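Local atomic coordinates of conserved hypothetical protein (Sulfolobus solfataricus, PDB entry 2FNA), a protein that binds ADP and magnesium and, as an archaeal AAA+ ATPase, probably hydrolyses ATP. Residues S44-I49 / S202-K207; S123-L128 / L161-D166; G250-D255 / L259-N264; N294-L299 / T330-H335. One frame throughout, in Å; residues are numbered along the deposited sequence.

Contact 1: S44-I49 / S202-K207; sequences SSIIKI and STVELK. With MG (magnesium ion), chain C; ADP (adenosine-5'-diphosphate), chain D; EDO (1,2-ethanediol), chain H.
Oxygen O1A of the ADP alpha-phosphate is gripped twice by one residue. Ser45 OG donates to O1A at 2.6 Å, and Ser45 N reaches the same O1A at 2.9 Å. The Ser45 hydroxyl oxygen lies beside its own backbone N (chi1 -60°), so both groups face the phosphate. The beta-phosphate is held one residue earlier. Ser44 N gives a nearly straight bond to ADP O3B (2.9 Å, 166°), and that O3B also binds magnesium at 2.0 Å. Ser44 OG is a second magnesium ligand, opposite water 1, and four waters complete an octahedron. Water 1 donates to ADP O2B and water 3 to ADP O2A, so the hydrated metal is tied to both phosphates. Asp144, at the end of strand 139-144, is hydrogen-bonded to Ser44 OG, a second-shell place consistent with a Walker B aspartate. Residues Gly37 to Ser44 fit a P-loop (Walker A), with helix 43-54 starting under the phosphates. Ile46 is one of the residues by which this helix packs on the parallel sheet. Its CG1 lies between the backbone N and the carbonyl carbon (chi1 63°), and CD1 extends toward strand 202-206. There Ile46 CD1 meets Leu206 CD1 tip to tip at 4.2 Å. It also slides past Val204, with Ile46 CD1 at 4.1 Å from Val204 CG1. No hydrogen bond joins the segments, and the touching residues are buried. Ile22 and Leu25 of helix 19-27, with Val35 of strand 32-37, also pack on Ile46. Strand 202-206 pairs through its backbone with strand 32-37, the strand that leads into the P-loop.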
# COMPACT_ATOMS: atom_id res chain seq x y z
N SER A 44 -4.78 3.71 2.08
CA SER A 44 -4.83 5.04 1.44
C SER A 44 -6.00 5.86 2.01
O SER A 44 -5.87 7.07 2.22
CB SER A 44 -4.88 4.95 -0.09
OG SER A 44 -3.73 4.31 -0.65
N SER A 45 -7.13 5.20 2.28
CA SER A 45 -8.30 5.84 2.91
C SER A 45 -8.00 6.50 4.27
O SER A 45 -8.36 7.69 4.51
CB SER A 45 -9.47 4.84 3.04
OG SER A 45 -9.91 4.31 1.77
N ILE A 46 -7.40 5.76 5.20
CA ILE A 46 -7.18 6.36 6.52
C ILE A 46 -6.14 7.47 6.48
O ILE A 46 -6.20 8.39 7.27
CB ILE A 46 -6.80 5.36 7.63
CG1 ILE A 46 -5.46 4.65 7.38
CG2 ILE A 46 -7.93 4.40 7.90
CD1 ILE A 46 -4.87 4.09 8.67
N ILE A 47 -5.21 7.37 5.53
CA ILE A 47 -4.20 8.40 5.30
C ILE A 47 -4.87 9.67 4.80
O ILE A 47 -4.61 10.76 5.33
CB ILE A 47 -3.11 7.92 4.30
CG1 ILE A 47 -2.25 6.83 4.95
CG2 ILE A 47 -2.17 9.06 3.88
CD1 ILE A 47 -1.24 6.21 4.03
N LYS A 48 -5.74 9.53 3.80
CA LYS A 48 -6.53 10.66 3.30
C LYS A 48 -7.46 11.26 4.36
O LYS A 48 -7.51 12.46 4.55
CB LYS A 48 -7.33 10.22 2.11
CG LYS A 48 -6.44 9.93 0.90
CD LYS A 48 -7.15 9.08 -0.14
CE LYS A 48 -7.10 9.73 -1.46
NZ LYS A 48 -7.93 10.98 -1.45
N ILE A 49 -8.18 10.41 5.09
CA ILE A 49 -9.02 10.86 6.18
C ILE A 49 -8.17 11.60 7.19
O ILE A 49 -8.51 12.71 7.59
CB ILE A 49 -9.78 9.67 6.82
CG1 ILE A 49 -10.85 9.15 5.86
CG2 ILE A 49 -10.39 10.06 8.18
CD1 ILE A 49 -11.36 7.78 6.25
N SER A 202 6.06 4.59 14.52
CA SER A 202 4.68 4.46 14.96
C SER A 202 3.96 3.68 13.85
O SER A 202 3.92 4.13 12.68
CB SER A 202 4.02 5.82 15.15
OG SER A 202 2.68 5.68 15.60
N THR A 203 3.41 2.53 14.22
CA THR A 203 2.90 1.56 13.23
C THR A 203 1.40 1.30 13.46
O THR A 203 0.96 1.06 14.60
CB THR A 203 3.70 0.25 13.31
OG1 THR A 203 5.09 0.56 13.17
CG2 THR A 203 3.29 -0.73 12.17
N VAL A 204 0.64 1.44 12.38
CA VAL A 204 -0.79 1.13 12.31
C VAL A 204 -0.98 0.04 11.25
O VAL A 204 -0.45 0.15 10.15
CB VAL A 204 -1.54 2.39 11.87
CG1 VAL A 204 -3.01 2.15 11.82
CG2 VAL A 204 -1.23 3.56 12.81
N GLU A 205 -1.68 -1.04 11.59
CA GLU A 205 -1.93 -2.12 10.63
C GLU A 205 -3.45 -2.28 10.40
O GLU A 205 -4.21 -2.37 11.35
CB GLU A 205 -1.37 -3.44 11.11
CG GLU A 205 -1.56 -4.55 10.08
CD GLU A 205 -1.01 -5.92 10.50
OE1 GLU A 205 -0.57 -6.06 11.67
OE2 GLU A 205 -1.02 -6.83 9.64
N LEU A 206 -3.87 -2.37 9.14
CA LEU A 206 -5.26 -2.67 8.82
C LEU A 206 -5.44 -4.12 8.41
O LEU A 206 -4.87 -4.58 7.40
CB LEU A 206 -5.74 -1.76 7.72
CG LEU A 206 -5.73 -0.26 8.06
CD1 LEU A 206 -6.06 0.52 6.86
CD2 LEU A 206 -6.71 0.00 9.15
N LYS A 207 -6.19 -4.85 9.21
CA LYS A 207 -6.41 -6.27 8.95
C LYS A 207 -7.71 -6.37 8.18
O LYS A 207 -8.53 -5.46 8.23
CB LYS A 207 -6.40 -7.08 10.28
CG LYS A 207 -4.96 -7.25 10.83
CD LYS A 207 -4.89 -8.05 12.07
CE LYS A 207 -3.48 -8.02 12.69
NZ LYS A 207 -2.41 -8.53 11.74
MG MG C . -3.62 2.27 -1.32
PB ADP D . -5.43 0.18 0.33
O1B ADP D . -5.14 -0.48 1.64
O2B ADP D . -5.27 -0.78 -0.84
O3B ADP D . -4.83 1.53 0.11
PA ADP D . -7.97 1.65 -0.06
O1A ADP D . -7.96 2.81 0.88
O2A ADP D . -7.59 2.03 -1.42
O3A ADP D . -7.09 0.36 0.41
O5' ADP D . -9.40 0.97 0.09
C5' ADP D . -9.85 -0.07 -0.79
C4' ADP D . -11.35 0.10 -1.06
O4' ADP D . -12.12 -0.29 0.06
C3' ADP D . -11.78 1.50 -1.36
O3' ADP D . -12.95 1.41 -2.19
C2' ADP D . -12.20 2.06 -0.02
O2' ADP D . -13.16 3.09 -0.13
C1' ADP D . -12.81 0.83 0.60
N9 ADP D . -12.67 0.72 2.05
C8 ADP D . -11.67 0.09 2.70
N7 ADP D . -11.88 0.11 4.02
C5 ADP D . -13.04 0.78 4.22
C6 ADP D . -13.87 1.17 5.38
N6 ADP D . -13.48 0.87 6.64
N1 ADP D . -15.04 1.84 5.16
C2 ADP D . -15.46 2.15 3.92
N3 ADP D . -14.76 1.82 2.82
C4 ADP D . -13.58 1.15 2.92
C1 EDO H . -6.15 13.88 0.49
O1 EDO H . -7.40 13.47 -0.08
C2 EDO H . -5.15 14.16 -0.63
O2 EDO H . -5.00 13.02 -1.49
O HOH W 1 -3.34 0.33 -2.14
O HOH W 2 -1.92 2.23 -0.27
O HOH W 3 -5.33 2.69 -2.46
O HOH W 4 -2.45 3.14 -2.87

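Contact 2: S123-L128 / L161-D166; sequences SFANLL and LAYAYD
Leu161 CD2 comes to the edge of the Phe124 ring, near its plane, 4.5 Å from Phe124 CE2. One face of this ring carries Leu128 CD2, off-centre and 4.0 Å from the ring plane. The second ring, Tyr163, is met obliquely by a methyl group: Ala125 CB lies 4.0 Å from Tyr163 CD2. CG of Tyr163 is anti to the backbone N (chi1 175°), which carries the ring across to helix 124-133. The Tyr163 hydroxyl is hydrogen-bonded to Glu129, one turn beyond Ala125 on that same helix. Deeper in the interface, Leu128 CD1 rests on Ala164 CB at 3.9 Å. The small Ala125 and Ala164 side chains point toward the other helix. The axes of 124-128 and 161-166 approach to 9.4 Å and run 34° from parallel. Between the two segments the contact is apolar; the Tyr163-Glu129 bond lies just beyond them. At the start of helix 124-133, Ser123 is the N-cap, and its OG accepts from Asn126 N at 3.2 Å. Helix 74-91 packs on Phe124 from beyond the pair, through Leu81. Leu128, Leu161 and Ala164 all touch Phe173 of strand 171-177, so the two helices lie side by side on the sheet. Helix 158-167 is the crossover of a beta-alpha-beta unit from strand 139-144 to its parallel neighbour 171-177. Such layering of helices on a parallel sheet is typical of P-loop NTPase domains.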
# COMPACT_ATOMS: atom_id res chain seq x y z
N SER A 123 19.41 17.62 -3.24
CA SER A 123 19.50 17.23 -1.84
C SER A 123 18.10 17.15 -1.25
O SER A 123 17.48 18.19 -0.91
CB SER A 123 20.34 18.22 -1.03
OG SER A 123 20.38 17.84 0.34
N PHE A 124 17.60 15.93 -1.13
CA PHE A 124 16.28 15.68 -0.54
C PHE A 124 16.26 16.23 0.90
O PHE A 124 15.26 16.83 1.29
CB PHE A 124 15.93 14.19 -0.60
CG PHE A 124 14.46 13.88 -0.35
CD1 PHE A 124 13.45 14.45 -1.14
CD2 PHE A 124 14.08 12.97 0.65
CE1 PHE A 124 12.09 14.15 -0.91
CE2 PHE A 124 12.73 12.67 0.89
CZ PHE A 124 11.73 13.26 0.10
N ALA A 125 17.37 16.10 1.64
CA ALA A 125 17.45 16.59 3.02
C ALA A 125 17.31 18.13 3.12
O ALA A 125 16.62 18.63 4.04
CB ALA A 125 18.72 16.15 3.66
N ASN A 126 17.92 18.86 2.19
CA ASN A 126 17.77 20.34 2.15
C ASN A 126 16.38 20.76 1.71
O ASN A 126 15.85 21.79 2.14
CB ASN A 126 18.78 20.97 1.20
CG ASN A 126 20.18 21.03 1.78
OD1 ASN A 126 20.41 20.80 2.97
ND2 ASN A 126 21.14 21.36 0.92
N LEU A 127 15.78 19.95 0.84
CA LEU A 127 14.43 20.17 0.38
C LEU A 127 13.44 20.09 1.55
O LEU A 127 12.61 20.99 1.74
CB LEU A 127 14.09 19.17 -0.71
CG LEU A 127 12.72 19.27 -1.39
CD1 LEU A 127 12.48 20.68 -2.01
CD2 LEU A 127 12.55 18.18 -2.46
N LEU A 128 13.55 19.02 2.34
CA LEU A 128 12.69 18.79 3.51
C LEU A 128 12.88 19.90 4.53
O LEU A 128 11.91 20.38 5.15
CB LEU A 128 13.04 17.46 4.18
CG LEU A 128 12.80 16.16 3.40
CD1 LEU A 128 13.30 15.00 4.24
CD2 LEU A 128 11.35 15.99 3.07
N LEU A 161 16.12 10.67 5.03
CA LEU A 161 15.05 10.28 5.96
C LEU A 161 15.53 10.25 7.39
O LEU A 161 14.79 10.65 8.28
CB LEU A 161 14.49 8.91 5.58
CG LEU A 161 13.77 8.86 4.24
CD1 LEU A 161 13.36 7.44 3.86
CD2 LEU A 161 12.55 9.77 4.30
N ALA A 162 16.76 9.75 7.61
CA ALA A 162 17.35 9.68 8.95
C ALA A 162 17.69 11.07 9.47
O ALA A 162 17.48 11.37 10.64
CB ALA A 162 18.61 8.82 8.92
N TYR A 163 18.21 11.92 8.60
CA TYR A 163 18.49 13.30 8.94
C TYR A 163 17.22 14.04 9.45
O TYR A 163 17.25 14.74 10.47
CB TYR A 163 19.14 14.05 7.76
CG TYR A 163 19.33 15.51 8.07
CD1 TYR A 163 20.35 15.91 8.90
CD2 TYR A 163 18.43 16.48 7.60
CE1 TYR A 163 20.53 17.24 9.24
CE2 TYR A 163 18.59 17.82 7.95
CZ TYR A 163 19.65 18.19 8.77
OH TYR A 163 19.86 19.50 9.14
N ALA A 164 16.12 13.88 8.73
CA ALA A 164 14.84 14.42 9.10
C ALA A 164 14.36 13.83 10.42
O ALA A 164 13.97 14.57 11.34
CB ALA A 164 13.82 14.13 7.99
N TYR A 165 14.38 12.51 10.51
CA TYR A 165 14.00 11.79 11.73
C TYR A 165 14.72 12.36 12.94
O TYR A 165 14.08 12.71 13.94
CB TYR A 165 14.28 10.27 11.57
CG TYR A 165 13.67 9.43 12.69
CD1 TYR A 165 14.19 9.48 13.98
CD2 TYR A 165 12.61 8.58 12.45
CE1 TYR A 165 13.64 8.72 14.99
CE2 TYR A 165 12.06 7.83 13.45
CZ TYR A 165 12.58 7.91 14.73
OH TYR A 165 12.04 7.16 15.72
N ASP A 166 16.04 12.46 12.86
CA ASP A 166 16.83 12.95 14.00
C ASP A 166 16.77 14.48 14.20
O ASP A 166 16.84 14.95 15.34
CB ASP A 166 18.30 12.49 13.91
CG ASP A 166 18.45 10.96 13.95
OD1 ASP A 166 17.51 10.24 14.37
OD2 ASP A 166 19.53 10.48 13.53

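Contact 3: G250-D255 / L259-N264; sequences GFIYLD and LDFAIN
Ala262 points its methyl group toward helix 243-256 and fits between Ile252 and Tyr253. Ala262 CB lies 3.7 Å from Tyr253 N and 3.9 Å from Tyr253 CB, so it presses on backbone as well as side chain. Tyr253 CG is anti to the backbone N (chi1 -175°), and the ring presents an edge to the start of the second helix. Tyr253 CE1 is 3.7 Å from Leu259 N, which lies in the ring plane; this is packing without a hydrogen bond. On the other flank, Ile252 CG2 sits 3.7 Å from Ala262 CA. The same Ile252 methyl is met obliquely by the exposed Phe261 ring, with Phe261 CE2 at 4.0 Å. The segments run nearly antiparallel, at 147°, with axes 8.6 Å apart. They form a helical hairpin joined by a short turn, in which Asn258 OD1 accepts a hydrogen bond from Phe261 N. Phe249, one turn before Tyr253 on helix 243-256, extends the packing against Leu259, Ala262 and Ile263. Beyond the hairpin, Phe229 meets Tyr253 edge-to-face, and Leu254 packs on helix 211-225.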
# COMPACT_ATOMS: atom_id res chain seq x y z
N GLY A 250 -20.97 -4.25 -2.25
CA GLY A 250 -22.03 -3.40 -1.74
C GLY A 250 -22.47 -2.43 -2.81
O GLY A 250 -23.64 -2.21 -3.00
N PHE A 251 -21.51 -1.89 -3.56
CA PHE A 251 -21.83 -0.96 -4.61
C PHE A 251 -22.67 -1.66 -5.70
O PHE A 251 -23.72 -1.14 -6.09
CB PHE A 251 -20.56 -0.33 -5.21
CG PHE A 251 -20.87 0.69 -6.29
CD1 PHE A 251 -21.24 0.28 -7.55
CD2 PHE A 251 -20.84 2.04 -6.01
CE1 PHE A 251 -21.60 1.21 -8.55
CE2 PHE A 251 -21.18 2.97 -6.99
CZ PHE A 251 -21.55 2.54 -8.27
N ILE A 252 -22.20 -2.81 -6.17
CA ILE A 252 -22.89 -3.53 -7.22
C ILE A 252 -24.27 -3.97 -6.78
O ILE A 252 -25.23 -3.86 -7.55
CB ILE A 252 -22.09 -4.77 -7.73
CG1 ILE A 252 -20.74 -4.37 -8.31
CG2 ILE A 252 -22.89 -5.51 -8.79
CD1 ILE A 252 -20.82 -3.38 -9.43
N TYR A 253 -24.38 -4.50 -5.56
CA TYR A 253 -25.71 -4.92 -5.10
C TYR A 253 -26.69 -3.75 -5.03
O TYR A 253 -27.84 -3.89 -5.33
CB TYR A 253 -25.65 -5.61 -3.73
CG TYR A 253 -27.01 -6.13 -3.35
CD1 TYR A 253 -27.45 -7.36 -3.79
CD2 TYR A 253 -27.89 -5.36 -2.57
CE1 TYR A 253 -28.73 -7.82 -3.49
CE2 TYR A 253 -29.15 -5.82 -2.25
CZ TYR A 253 -29.56 -7.06 -2.71
OH TYR A 253 -30.82 -7.53 -2.41
N LEU A 254 -26.22 -2.59 -4.60
CA LEU A 254 -27.09 -1.42 -4.58
C LEU A 254 -27.51 -1.03 -5.98
O LEU A 254 -28.62 -0.58 -6.23
CB LEU A 254 -26.37 -0.25 -3.90
CG LEU A 254 -26.24 -0.29 -2.37
CD1 LEU A 254 -25.67 1.02 -1.89
CD2 LEU A 254 -27.56 -0.55 -1.69
N ASP A 255 -26.62 -1.27 -6.92
CA ASP A 255 -26.88 -0.86 -8.27
C ASP A 255 -27.83 -1.80 -8.97
O ASP A 255 -28.58 -1.37 -9.82
CB ASP A 255 -25.57 -0.79 -9.05
CG ASP A 255 -25.73 -0.08 -10.35
OD1 ASP A 255 -26.30 1.04 -10.33
OD2 ASP A 255 -25.35 -0.67 -11.37
N LEU A 259 -28.53 -10.69 -5.81
CA LEU A 259 -27.47 -11.20 -4.98
C LEU A 259 -26.44 -11.98 -5.77
O LEU A 259 -25.25 -11.78 -5.58
CB LEU A 259 -28.04 -12.06 -3.87
CG LEU A 259 -26.97 -12.68 -2.99
CD1 LEU A 259 -26.31 -11.61 -2.16
CD2 LEU A 259 -27.58 -13.77 -2.10
N ASP A 260 -26.87 -12.88 -6.66
CA ASP A 260 -25.93 -13.75 -7.36
C ASP A 260 -25.14 -12.98 -8.38
O ASP A 260 -23.96 -13.27 -8.62
CB ASP A 260 -26.64 -14.88 -8.11
CG ASP A 260 -27.29 -15.89 -7.19
OD1 ASP A 260 -27.01 -15.88 -5.96
OD2 ASP A 260 -28.07 -16.72 -7.72
N PHE A 261 -25.81 -12.05 -9.05
CA PHE A 261 -25.14 -11.16 -9.98
C PHE A 261 -24.07 -10.33 -9.26
O PHE A 261 -22.94 -10.28 -9.73
CB PHE A 261 -26.14 -10.26 -10.71
CG PHE A 261 -25.51 -9.26 -11.64
CD1 PHE A 261 -25.25 -9.59 -12.96
CD2 PHE A 261 -25.21 -7.97 -11.20
CE1 PHE A 261 -24.69 -8.67 -13.81
CE2 PHE A 261 -24.65 -7.04 -12.06
CZ PHE A 261 -24.39 -7.40 -13.37
N ALA A 262 -24.41 -9.71 -8.13
CA ALA A 262 -23.44 -8.87 -7.39
C ALA A 262 -22.24 -9.65 -6.86
O ALA A 262 -21.11 -9.15 -6.87
CB ALA A 262 -24.12 -8.12 -6.26
N ILE A 263 -22.47 -10.87 -6.38
CA ILE A 263 -21.36 -11.75 -5.98
C ILE A 263 -20.48 -12.16 -7.14
O ILE A 263 -19.25 -12.08 -7.02
CB ILE A 263 -21.88 -13.01 -5.27
CG1 ILE A 263 -22.29 -12.62 -3.84
CG2 ILE A 263 -20.79 -14.12 -5.24
CD1 ILE A 263 -22.99 -13.68 -3.08
N ASN A 264 -21.10 -12.62 -8.25
CA ASN A 264 -20.34 -13.09 -9.38
C ASN A 264 -19.55 -11.96 -10.01
O ASN A 264 -18.40 -12.13 -10.39
CB ASN A 264 -21.25 -13.77 -10.41
CG ASN A 264 -21.74 -15.15 -9.96
OD1 ASN A 264 -21.02 -15.89 -9.30
ND2 ASN A 264 -22.97 -15.48 -10.33

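Contact 4: N294-L299 / T330-H335. With EDO (1,2-ethanediol), chain J.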
# COMPACT_ATOMS: atom_id res chain seq x y z
N ASN A 294 2.74 -22.06 -10.92
CA ASN A 294 2.57 -23.40 -10.39
C ASN A 294 2.45 -23.39 -8.87
O ASN A 294 1.58 -24.05 -8.31
CB ASN A 294 3.75 -24.27 -10.81
CG ASN A 294 3.51 -25.73 -10.55
OD1 ASN A 294 3.50 -26.17 -9.39
ND2 ASN A 294 3.33 -26.50 -11.62
N ILE A 295 3.33 -22.65 -8.21
CA ILE A 295 3.32 -22.53 -6.74
C ILE A 295 1.98 -22.00 -6.24
O ILE A 295 1.46 -22.50 -5.23
CB ILE A 295 4.44 -21.60 -6.24
CG1 ILE A 295 5.81 -22.31 -6.34
CG2 ILE A 295 4.15 -21.12 -4.81
CD1 ILE A 295 7.01 -21.41 -6.09
N MSE A 296 1.42 -21.00 -6.92
CA MSE A 296 0.19 -20.34 -6.43
C MSE A 296 -1.04 -21.22 -6.61
O MSE A 296 -1.92 -21.28 -5.74
CB MSE A 296 -0.02 -19.00 -7.13
CG MSE A 296 0.96 -17.94 -6.72
SE MSE A 296 1.01 -17.59 -4.79
CE MSE A 296 -0.78 -17.06 -4.53
N ARG A 297 -1.10 -21.90 -7.75
CA ARG A 297 -2.12 -22.90 -7.98
C ARG A 297 -2.00 -24.01 -6.94
O ARG A 297 -3.00 -24.46 -6.37
CB ARG A 297 -2.00 -23.46 -9.39
CG ARG A 297 -2.37 -22.43 -10.46
CD ARG A 297 -2.15 -22.95 -11.88
NE ARG A 297 -2.11 -21.84 -12.83
CZ ARG A 297 -1.82 -21.94 -14.13
NH1 ARG A 297 -1.53 -23.13 -14.66
NH2 ARG A 297 -1.81 -20.85 -14.90
N THR A 298 -0.77 -24.43 -6.67
CA THR A 298 -0.52 -25.49 -5.67
C THR A 298 -0.99 -25.06 -4.29
O THR A 298 -1.60 -25.84 -3.55
CB THR A 298 0.97 -25.90 -5.63
OG1 THR A 298 1.35 -26.38 -6.92
CG2 THR A 298 1.23 -26.98 -4.58
N LEU A 299 -0.71 -23.81 -3.94
CA LEU A 299 -1.03 -23.31 -2.61
C LEU A 299 -2.44 -22.72 -2.48
O LEU A 299 -2.79 -22.24 -1.41
CB LEU A 299 -0.01 -22.26 -2.18
CG LEU A 299 1.40 -22.76 -1.87
CD1 LEU A 299 2.24 -21.57 -1.53
CD2 LEU A 299 1.42 -23.76 -0.73
N THR A 330 10.03 -17.24 -0.40
CA THR A 330 10.45 -16.00 0.28
C THR A 330 9.99 -14.75 -0.46
O THR A 330 9.57 -13.78 0.17
CB THR A 330 11.99 -15.95 0.43
OG1 THR A 330 12.40 -16.98 1.32
CG2 THR A 330 12.46 -14.58 0.99
N GLN A 331 10.11 -14.76 -1.78
CA GLN A 331 9.67 -13.64 -2.58
C GLN A 331 8.14 -13.44 -2.44
O GLN A 331 7.66 -12.32 -2.22
CB GLN A 331 10.10 -13.82 -4.04
CG GLN A 331 11.59 -13.63 -4.27
CD GLN A 331 12.06 -12.25 -3.82
OE1 GLN A 331 11.71 -11.24 -4.42
NE2 GLN A 331 12.83 -12.21 -2.74
N LEU A 332 7.40 -14.54 -2.55
CA LEU A 332 5.93 -14.53 -2.45
C LEU A 332 5.49 -14.01 -1.08
O LEU A 332 4.55 -13.18 -0.98
CB LEU A 332 5.37 -15.96 -2.71
CG LEU A 332 5.39 -16.40 -4.18
CD1 LEU A 332 5.05 -17.87 -4.35
CD2 LEU A 332 4.43 -15.55 -5.00
N THR A 333 6.18 -14.45 -0.04
CA THR A 333 5.89 -13.98 1.33
C THR A 333 6.22 -12.49 1.51
O THR A 333 5.45 -11.75 2.14
CB THR A 333 6.65 -14.80 2.37
OG1 THR A 333 6.32 -16.18 2.22
CG2 THR A 333 6.27 -14.39 3.75
N LYS A 334 7.36 -12.05 0.96
CA LYS A 334 7.78 -10.65 1.08
C LYS A 334 6.81 -9.71 0.38
O LYS A 334 6.65 -8.58 0.79
CB LYS A 334 9.16 -10.42 0.46
CG LYS A 334 10.30 -11.12 1.17
CD LYS A 334 11.05 -10.20 2.11
CE LYS A 334 12.52 -10.58 2.15
NZ LYS A 334 13.15 -9.99 3.35
N HIS A 335 6.23 -10.18 -0.72
CA HIS A 335 5.33 -9.41 -1.54
C HIS A 335 3.84 -9.67 -1.14
O HIS A 335 2.92 -9.10 -1.72
CB HIS A 335 5.60 -9.64 -3.04
CG HIS A 335 6.91 -9.07 -3.51
ND1 HIS A 335 7.00 -7.86 -4.16
CD2 HIS A 335 8.18 -9.54 -3.39
CE1 HIS A 335 8.27 -7.61 -4.44
NE2 HIS A 335 9.00 -8.61 -3.98
C1 EDO J . -3.76 -17.99 -13.60
O1 EDO J . -4.14 -18.08 -14.98
C2 EDO J . -4.89 -18.52 -12.72
O2 EDO J . -4.58 -19.84 -12.25
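Leu332 inserts both of its methyl groups against helix 289-299. Its CD1 lies 3.4 Å from Ile295 CG2, tighter than ordinary van der Waals contact; the two side chains cross obliquely. The other branch, Leu332 CD2, is 4.0 Å from the selenium of Met296, a selenomethionine. Met296 and Leu332 run alongside each other in opposing senses. All three residues are buried, and the contact is purely apolar. The Met296 chain is bent at chi2 (-57°) and chi3 (-60°), which folds the selenium round to Leu332. Ile295 has CG2 anti to its backbone N, and this methyl is the branch that meets Leu332.

Further out, Thr298 binds back to its own helix. Thr298 OG1 donates to Asn294 O at 2.7 Å, from above the carbonyl plane. Thr298 N reaches the same Asn294 O from the opposite face, so two donors share that oxygen. At the end of the other helix, His335 is the first residue to leave helical geometry. Its ring edge faces Gln331 O, its ND1 is hydrogen-bonded to Glu179, and the ring meets Phe281 edge-to-face. Lys334 forms a salt bridge with Asp185. The bonds to Glu179 and Asp185 join the helix end to the ATPase part of the chain.

The two segments belong to the first and third helices of a winged helix-turn-helix domain like that at the MCM C terminus. Val308 of helix 305-316 packs on Ile295, Ile338 of strand 338-340 touches Met296 and Leu332, and Phe278 of helix 259-282 packs on the same two residues.

From the N terminus, the chain first opens contact 1 at the P-loop helix and closes it 153 residues later at strand 202-206, an outermost strand of the parallel sheet. Contact 2 is nested within that loop, joining two helices on the sheet, with its centre about 23 Å from that of contact 1. Contacts 3 and 4 follow in series. Contact 3 closes a very short hairpin, on the opposite side of the chain's centre from contact 2. Helix 259-282 then runs on to helix 289-299, where contact 4 opens. Contact 4 closes the helical core of the winged-helix domain, its centre about 26 Å from that of contact 1. No two contacts cross or touch.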